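Local coordinates for protection of telomeres protein poz1 (PDB 5WE0) that binds telomeric DNA and negatively regulates telomerase and telomere length in fission yeast, at residues A[110-114]-A[133-138]. Numbering follows the deposited sequence.
Sequences RQNCM and LNNEAL
R110 reaches across to N134 and puts its NH1 on the amide oxygen. R110 NH1 to N134 OD1 is 2.7 Å, with a nearly straight N-H...O angle of 161°. OD1 lies close to the guanidinium plane, but the donor sits above the amide's own plane. A weak second bond runs from NH2 to the same oxygen. CG of R110 is anti to the backbone N (chi1 -174°), and a bend at chi3 turns the guanidinium toward N134. One face of that group is covered by CB of A137, 3.5 Å from NE of R110. E107 and Q226 also bind the guanidinium, and an alanine in place of R110 would probably leave both, and N134, without this shared partner. Helices 93-115 and 130-157 follow each other in the chain and run antiparallel as a helical hairpin; the axes of segments 110-114 and 133-138 come within 11.1 Å. Helix 209-230 packs against the buried side, where C113 forms a disulfide with C231. Beside N134, CE of M114 meets CB of L133 at 3.7 Å. The partly exposed side is looser. There a water donates to both O of Q111 and OD1 of N134. Q111 NE2, bonded to E107, only brushes CD2 of L138 at 3.7 Å.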
loop_
_atom_site.group_PDB
_atom_site.type_symbol
_atom_site.label_atom_id
_atom_site.label_comp_id
_atom_site.label_asym_id
_atom_site.label_seq_id
_atom_site.Cartn_x
_atom_site.Cartn_y
_atom_site.Cartn_z
ATOM N N ARG A 110 -1.545 6.908 -11.300
ATOM C CA ARG A 110 -0.366 6.852 -12.163
ATOM C C ARG A 110 -0.773 6.581 -13.610
ATOM O O ARG A 110 -0.261 7.218 -14.541
ATOM C CB ARG A 110 0.598 5.777 -11.689
ATOM C CG ARG A 110 1.901 5.751 -12.437
ATOM C CD ARG A 110 2.564 4.401 -12.294
ATOM N NE ARG A 110 1.721 3.364 -12.887
ATOM C CZ ARG A 110 1.606 3.150 -14.200
ATOM N NH1 ARG A 110 2.280 3.897 -15.063
ATOM N NH2 ARG A 110 0.804 2.192 -14.651
ATOM N N GLN A 111 -1.689 5.631 -13.818
ATOM C CA GLN A 111 -2.130 5.310 -15.172
ATOM C C GLN A 111 -2.733 6.528 -15.871
ATOM O O GLN A 111 -2.456 6.763 -17.050
ATOM C CB GLN A 111 -3.109 4.154 -15.157
ATOM C CG GLN A 111 -2.426 2.815 -14.988
ATOM C CD GLN A 111 -3.398 1.649 -15.084
ATOM O OE1 GLN A 111 -4.486 1.777 -15.653
ATOM N NE2 GLN A 111 -3.019 0.517 -14.512
ATOM N N ASN A 112 -3.602 7.282 -15.183
ATOM C CA ASN A 112 -4.150 8.494 -15.798
ATOM C C ASN A 112 -3.064 9.495 -16.154
ATOM O O ASN A 112 -3.095 10.085 -17.236
ATOM C CB ASN A 112 -5.182 9.166 -14.905
ATOM C CG ASN A 112 -6.558 8.607 -15.105
ATOM O OD1 ASN A 112 -6.737 7.406 -15.311
ATOM N ND2 ASN A 112 -7.550 9.498 -15.130
ATOM N N CYS A 113 -2.098 9.706 -15.260
ATOM C CA CYS A 113 -0.994 10.591 -15.601
ATOM C C CYS A 113 -0.337 10.198 -16.919
ATOM O O CYS A 113 -0.027 11.062 -17.742
ATOM C CB CYS A 113 0.037 10.604 -14.473
ATOM S SG CYS A 113 1.441 11.676 -14.807
ATOM N N MET A 114 -0.086 8.906 -17.129
ATOM C CA MET A 114 0.627 8.524 -18.340
ATOM C C MET A 114 -0.215 8.765 -19.591
ATOM O O MET A 114 0.333 9.058 -20.662
ATOM C CB MET A 114 1.084 7.071 -18.238
ATOM C CG MET A 114 2.240 6.933 -17.253
ATOM S SD MET A 114 3.677 8.000 -17.527
ATOM C CE MET A 114 4.884 6.805 -18.153
ATOM N N LEU A 133 8.463 3.341 -18.959
ATOM C CA LEU A 133 8.119 3.623 -17.573
ATOM C C LEU A 133 6.780 3.026 -17.189
ATOM O O LEU A 133 6.634 2.477 -16.089
ATOM C CB LEU A 133 8.106 5.133 -17.345
ATOM C CG LEU A 133 9.436 5.760 -16.936
ATOM C CD1 LEU A 133 9.816 5.115 -15.620
ATOM C CD2 LEU A 133 10.529 5.520 -17.955
ATOM N N ASN A 134 5.792 3.114 -18.080
ATOM C CA ASN A 134 4.484 2.545 -17.770
ATOM C C ASN A 134 4.599 1.031 -17.601
ATOM O O ASN A 134 4.036 0.456 -16.669
ATOM C CB ASN A 134 3.489 2.929 -18.862
ATOM C CG ASN A 134 2.050 2.658 -18.473
ATOM O OD1 ASN A 134 1.477 3.349 -17.616
ATOM N ND2 ASN A 134 1.446 1.673 -19.119
ATOM N N ASN A 135 5.344 0.383 -18.493
ATOM C CA ASN A 135 5.538 -1.062 -18.451
ATOM C C ASN A 135 6.279 -1.503 -17.187
ATOM O O ASN A 135 5.952 -2.534 -16.587
ATOM C CB ASN A 135 6.299 -1.482 -19.713
ATOM C CG ASN A 135 6.542 -2.965 -19.792
ATOM O OD1 ASN A 135 5.603 -3.768 -19.861
ATOM N ND2 ASN A 135 7.813 -3.343 -19.803
ATOM N N GLU A 136 7.292 -0.741 -16.777
ATOM C CA GLU A 136 8.030 -1.075 -15.565
ATOM C C GLU A 136 7.135 -0.967 -14.336
ATOM O O GLU A 136 7.101 -1.873 -13.501
ATOM C CB GLU A 136 9.251 -0.172 -15.428
ATOM C CG GLU A 136 10.497 -0.712 -16.071
ATOM C CD GLU A 136 11.636 0.282 -15.972
ATOM O OE1 GLU A 136 11.910 0.741 -14.855
ATOM O OE2 GLU A 136 12.275 0.599 -16.995
ATOM N N ALA A 137 6.396 0.138 -14.219
ATOM C CA ALA A 137 5.485 0.311 -13.094
ATOM C C ALA A 137 4.436 -0.788 -13.059
ATOM O O ALA A 137 4.128 -1.324 -11.987
ATOM C CB ALA A 137 4.830 1.691 -13.155
ATOM N N LEU A 138 3.879 -1.148 -14.218
ATOM C CA LEU A 138 2.848 -2.184 -14.244
ATOM C C LEU A 138 3.392 -3.517 -13.775
ATOM O O LEU A 138 2.702 -4.253 -13.064
ATOM C CB LEU A 138 2.276 -2.349 -15.655
ATOM C CG LEU A 138 1.295 -1.326 -16.188
ATOM C CD1 LEU A 138 1.130 -1.557 -17.704
ATOM C CD2 LEU A 138 -0.032 -1.462 -15.454
HETATM O O HOH W 1 -1.075 4.599 -18.509
#